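Local coordinates for exopolysaccharide biosynthesis protein (Pantoea stewartii subsp. stewartii DC283, PDB 6TGF) that probably hydrolyses or otherwise modifies the exopolysaccharide of the bacterial biofilm, as a glycan-modifying enzyme with a phage tailspike-like parallel beta-helix fold, at residues V199-A211 against V217-V229. Sequence-based numbering, arbitrary orientation.
Sequences VGGGEFVGSFQPA and VIFSGDGFHWRRV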
loop_
_atom_site.group_PDB
_atom_site.type_symbol
_atom_site.label_atom_id
_atom_site.label_comp_id
_atom_site.label_asym_id
_atom_site.label_seq_id
_atom_site.Cartn_x
_atom_site.Cartn_y
_atom_site.Cartn_z
ATOM N N VAL B 199 -5.463 23.997 -30.605
ATOM C CA VAL B 199 -5.854 23.396 -29.291
ATOM C C VAL B 199 -7.050 24.183 -28.742
ATOM O O VAL B 199 -7.148 25.393 -29.030
ATOM C CB VAL B 199 -4.695 23.375 -28.274
ATOM C CG1 VAL B 199 -3.543 22.506 -28.742
ATOM C CG2 VAL B 199 -4.199 24.767 -27.929
ATOM N N GLY B 200 -7.917 23.513 -27.977
ATOM C CA GLY B 200 -9.098 24.117 -27.330
ATOM C C GLY B 200 -10.231 24.364 -28.311
ATOM O O GLY B 200 -11.138 25.150 -27.971
ATOM N N GLY B 201 -10.191 23.720 -29.484
ATOM C CA GLY B 201 -11.262 23.773 -30.497
ATOM C C GLY B 201 -12.350 22.757 -30.197
ATOM O O GLY B 201 -12.218 22.025 -29.197
ATOM N N GLY B 202 -13.394 22.711 -31.028
ATOM C CA GLY B 202 -14.503 21.750 -30.887
ATOM C C GLY B 202 -15.746 22.180 -31.644
ATOM O O GLY B 202 -15.665 23.143 -32.432
ATOM N N GLU B 203 -16.854 21.473 -31.407
ATOM C CA GLU B 203 -18.177 21.710 -32.041
ATOM C C GLU B 203 -19.045 22.519 -31.073
ATOM O O GLU B 203 -19.091 22.160 -29.880
ATOM C CB GLU B 203 -18.830 20.373 -32.392
ATOM C CG GLU B 203 -20.171 20.512 -33.089
ATOM C CD GLU B 203 -20.647 19.258 -33.803
ATOM O OE1 GLU B 203 -19.788 18.469 -34.254
ATOM O OE2 GLU B 203 -21.878 19.072 -33.908
ATOM N N PHE B 204 -19.704 23.565 -31.576
ATOM C CA PHE B 204 -20.520 24.515 -30.777
ATOM C C PHE B 204 -21.917 24.641 -31.393
ATOM O O PHE B 204 -22.042 24.630 -32.632
ATOM C CB PHE B 204 -19.806 25.865 -30.679
ATOM C CG PHE B 204 -18.609 25.856 -29.763
ATOM C CD1 PHE B 204 -17.396 25.337 -30.187
ATOM C CD2 PHE B 204 -18.701 26.351 -28.472
ATOM C CE1 PHE B 204 -16.299 25.318 -29.342
ATOM C CE2 PHE B 204 -17.602 26.332 -27.628
ATOM C CZ PHE B 204 -16.404 25.816 -28.064
ATOM N N VAL B 205 -22.929 24.762 -30.528
ATOM C CA VAL B 205 -24.370 24.891 -30.895
ATOM C C VAL B 205 -24.851 26.264 -30.408
ATOM O O VAL B 205 -24.679 26.562 -29.212
ATOM C CB VAL B 205 -25.201 23.716 -30.335
ATOM C CG1 VAL B 205 -25.074 23.556 -28.829
ATOM C CG2 VAL B 205 -26.663 23.811 -30.727
ATOM N N GLY B 206 -25.388 27.080 -31.320
ATOM C CA GLY B 206 -25.728 28.496 -31.076
ATOM C C GLY B 206 -27.066 28.656 -30.375
ATOM O O GLY B 206 -27.918 27.754 -30.505
ATOM N N SER B 207 -27.244 29.772 -29.662
ATOM C CA SER B 207 -28.494 30.137 -28.948
ATOM C C SER B 207 -28.594 31.658 -28.793
ATOM O O SER B 207 -27.538 32.317 -28.706
ATOM C CB SER B 207 -28.568 29.450 -27.608
ATOM O OG SER B 207 -29.810 29.713 -26.972
ATOM N N PHE B 208 -29.824 32.181 -28.770
ATOM C CA PHE B 208 -30.155 33.598 -28.466
ATOM C C PHE B 208 -30.635 33.716 -27.015
ATOM O O PHE B 208 -30.847 34.851 -26.551
ATOM C CB PHE B 208 -31.202 34.125 -29.451
ATOM C CG PHE B 208 -30.821 33.959 -30.900
ATOM C CD1 PHE B 208 -29.817 34.732 -31.461
ATOM C CD2 PHE B 208 -31.457 33.022 -31.700
ATOM C CE1 PHE B 208 -29.460 34.575 -32.793
ATOM C CE2 PHE B 208 -31.102 32.868 -33.031
ATOM C CZ PHE B 208 -30.104 33.644 -33.575
ATOM N N GLN B 209 -30.798 32.579 -26.326
ATOM C CA GLN B 209 -31.110 32.512 -24.872
ATOM C C GLN B 209 -29.931 33.096 -24.098
ATOM O O GLN B 209 -28.780 32.863 -24.464
ATOM C CB GLN B 209 -31.384 31.071 -24.435
ATOM C CG GLN B 209 -32.636 30.464 -25.058
ATOM C CD GLN B 209 -33.893 31.192 -24.646
ATOM O OE1 GLN B 209 -34.667 31.653 -25.481
ATOM N NE2 GLN B 209 -34.097 31.311 -23.344
ATOM N N PRO B 210 -30.164 33.862 -23.007
ATOM C CA PRO B 210 -29.074 34.522 -22.289
ATOM C C PRO B 210 -28.245 33.521 -21.469
ATOM O O PRO B 210 -28.832 32.704 -20.783
ATOM C CB PRO B 210 -29.766 35.535 -21.361
ATOM C CG PRO B 210 -31.253 35.449 -21.690
ATOM C CD PRO B 210 -31.468 34.119 -22.381
ATOM N N ALA B 211 -26.915 33.607 -21.574
ATOM C CA ALA B 211 -25.937 32.788 -20.820
ATOM C C ALA B 211 -24.626 33.568 -20.673
ATOM O O ALA B 211 -24.160 34.137 -21.681
ATOM C CB ALA B 211 -25.718 31.468 -21.517
ATOM N N VAL B 217 -16.778 26.698 -21.915
ATOM C CA VAL B 217 -17.960 25.923 -22.396
ATOM C C VAL B 217 -18.963 26.883 -23.058
ATOM O O VAL B 217 -19.552 26.490 -24.085
ATOM C CB VAL B 217 -18.591 25.120 -21.243
ATOM C CG1 VAL B 217 -19.801 24.318 -21.697
ATOM C CG2 VAL B 217 -17.568 24.205 -20.581
ATOM N N ILE B 218 -19.142 28.085 -22.498
ATOM C CA ILE B 218 -20.051 29.153 -23.020
ATOM C C ILE B 218 -19.201 30.346 -23.479
ATOM O O ILE B 218 -18.490 30.921 -22.632
ATOM C CB ILE B 218 -21.079 29.577 -21.949
ATOM C CG1 ILE B 218 -21.931 28.401 -21.461
ATOM C CG2 ILE B 218 -21.940 30.729 -22.450
ATOM C CD1 ILE B 218 -22.902 27.859 -22.485
ATOM N N PHE B 219 -19.285 30.694 -24.769
ATOM C CA PHE B 219 -18.714 31.929 -25.370
ATOM C C PHE B 219 -19.866 32.782 -25.910
ATOM O O PHE B 219 -20.527 32.347 -26.875
ATOM C CB PHE B 219 -17.711 31.585 -26.473
ATOM C CG PHE B 219 -16.578 30.698 -26.024
ATOM C CD1 PHE B 219 -15.424 31.239 -25.481
ATOM C CD2 PHE B 219 -16.674 29.320 -26.135
ATOM C CE1 PHE B 219 -14.388 30.419 -25.062
ATOM C CE2 PHE B 219 -15.637 28.501 -25.717
ATOM C CZ PHE B 219 -14.495 29.052 -25.183
ATOM N N SER B 220 -20.102 33.946 -25.297
ATOM C CA SER B 220 -21.283 34.813 -25.547
ATOM C C SER B 220 -20.869 36.121 -26.231
ATOM O O SER B 220 -19.738 36.594 -25.992
ATOM C CB SER B 220 -22.040 35.078 -24.273
ATOM O OG SER B 220 -21.179 35.585 -23.267
ATOM N N GLY B 221 -21.769 36.661 -27.058
ATOM C CA GLY B 221 -21.662 37.990 -27.687
ATOM C C GLY B 221 -22.841 38.861 -27.301
ATOM O O GLY B 221 -23.418 38.622 -26.223
ATOM N N ASP B 222 -23.199 39.823 -28.155
ATOM C CA ASP B 222 -24.296 40.796 -27.906
ATOM C C ASP B 222 -25.626 40.146 -28.307
ATOM O O ASP B 222 -26.006 40.252 -29.487
ATOM C CB ASP B 222 -24.036 42.115 -28.641
ATOM C CG ASP B 222 -24.753 43.316 -28.047
ATOM O OD1 ASP B 222 -25.580 43.120 -27.131
ATOM O OD2 ASP B 222 -24.475 44.443 -28.502
ATOM N N GLY B 223 -26.290 39.483 -27.354
ATOM C CA GLY B 223 -27.641 38.910 -27.517
ATOM C C GLY B 223 -27.612 37.489 -28.052
ATOM O O GLY B 223 -28.631 37.055 -28.623
ATOM N N PHE B 224 -26.495 36.780 -27.866
ATOM C CA PHE B 224 -26.315 35.365 -28.285
ATOM C C PHE B 224 -25.121 34.750 -27.550
ATOM O O PHE B 224 -24.339 35.492 -26.919
ATOM C CB PHE B 224 -26.106 35.267 -29.798
ATOM C CG PHE B 224 -24.812 35.865 -30.292
ATOM C CD1 PHE B 224 -23.641 35.122 -30.301
ATOM C CD2 PHE B 224 -24.765 37.175 -30.745
ATOM C CE1 PHE B 224 -22.453 35.675 -30.754
ATOM C CE2 PHE B 224 -23.576 37.726 -31.196
ATOM C CZ PHE B 224 -22.423 36.975 -31.202
ATOM N N HIS B 225 -24.989 33.425 -27.650
ATOM C CA HIS B 225 -23.836 32.645 -27.132
ATOM C C HIS B 225 -23.710 31.332 -27.906
ATOM O O HIS B 225 -24.659 30.973 -28.635
ATOM C CB HIS B 225 -23.967 32.420 -25.617
ATOM C CG HIS B 225 -24.916 31.334 -25.235
ATOM N ND1 HIS B 225 -26.255 31.573 -24.993
ATOM C CD2 HIS B 225 -24.728 30.011 -25.039
ATOM C CE1 HIS B 225 -26.849 30.443 -24.668
ATOM N NE2 HIS B 225 -25.935 29.469 -24.692
ATOM N N TRP B 226 -22.563 30.666 -27.755
ATOM C CA TRP B 226 -22.272 29.314 -28.292
ATOM C C TRP B 226 -21.938 28.385 -27.123
ATOM O O TRP B 226 -21.081 28.760 -26.303
ATOM C CB TRP B 226 -21.126 29.371 -29.308
ATOM C CG TRP B 226 -21.407 30.238 -30.496
ATOM C CD1 TRP B 226 -21.146 31.571 -30.613
ATOM C CD2 TRP B 226 -21.998 29.832 -31.743
ATOM N NE1 TRP B 226 -21.534 32.022 -31.844
ATOM C CE2 TRP B 226 -22.060 30.981 -32.561
ATOM C CE3 TRP B 226 -22.481 28.620 -32.248
ATOM C CZ2 TRP B 226 -22.585 30.948 -33.852
ATOM C CZ3 TRP B 226 -22.998 28.588 -33.526
ATOM C CH2 TRP B 226 -23.049 29.738 -34.315
ATOM N N ARG B 227 -22.604 27.230 -27.050
ATOM C CA ARG B 227 -22.386 26.198 -26.001
ATOM C C ARG B 227 -21.575 25.051 -26.613
ATOM O O ARG B 227 -22.003 24.514 -27.653
ATOM C CB ARG B 227 -23.730 25.730 -25.431
ATOM C CG ARG B 227 -23.641 24.558 -24.461
ATOM C CD ARG B 227 -24.827 24.457 -23.509
ATOM N NE ARG B 227 -25.963 25.279 -23.925
ATOM C CZ ARG B 227 -26.495 26.292 -23.231
ATOM N NH1 ARG B 227 -26.024 26.629 -22.040
ATOM N NH2 ARG B 227 -27.518 26.963 -23.735
ATOM N N ARG B 228 -20.438 24.717 -25.997
ATOM C CA ARG B 228 -19.550 23.601 -26.414
ATOM C C ARG B 228 -20.326 22.284 -26.302
ATOM O O ARG B 228 -21.011 22.089 -25.277
ATOM C CB ARG B 228 -18.291 23.562 -25.543
ATOM C CG ARG B 228 -17.250 22.551 -26.005
ATOM C CD ARG B 228 -16.014 22.539 -25.127
ATOM N NE ARG B 228 -14.814 22.646 -25.945
ATOM C CZ ARG B 228 -14.092 23.751 -26.116
ATOM N NH1 ARG B 228 -14.414 24.880 -25.506
ATOM N NH2 ARG B 228 -13.028 23.719 -26.896
ATOM N N VAL B 229 -20.232 21.428 -27.323
ATOM C CA VAL B 229 -20.781 20.040 -27.304
ATOM C C VAL B 229 -19.773 19.162 -26.555
ATOM O O VAL B 229 -18.697 18.881 -27.121
ATOM C CB VAL B 229 -21.068 19.506 -28.720
ATOM C CG1 VAL B 229 -21.625 18.089 -28.686
ATOM C CG2 VAL B 229 -22.007 20.422 -29.491
HETATM O O HOH W 1 -14.504 20.267 -27.248
HETATM O O HOH W 2 -26.560 34.568 -24.663
#
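Phe204 and Arg228 face each other at an antiparallel non-hydrogen-bonded pair of a small mixed beta sheet, in which strand 202-207 lies beside strand 224-228, itself one arm of a beta hairpin with strand 218-221. This sheet precedes the parallel beta-helix. The arginine side chain runs aslant across the ring of Phe204, which has CA of Arg228 over one face; the Arg228 guanidinium turns one face to Phe204 CZ, its plane 70° from that of the ring. Bending at chi3 (-130°) brings Arg228 NH2 to the loop at Gly200 and Gly201, where it donates to Gly200 O at 2.6 Å from above the carbonyl plane and more weakly to Gly201 O. Asp240 forms a salt bridge with the same nitrogen. The rings of Phe204 and Phe219 meet obliquely, with centroids 5.6 Å apart, while the indole of Trp226 lies over Gly206 CA; Ile188 of the adjoining strand touches both Phe204 and Trp226. The other face carries Ser207 and His225. With CG between the backbone N and the carbonyl carbon (chi1 79°), the His225 imidazole stands beside Ser207 CB, and ND1 bonds weakly to Gln209 O at the ring edge. Ala211 CB sits over one imidazole face in a CH-pi contact, 3.5 Å from the centroid of the His225 ring.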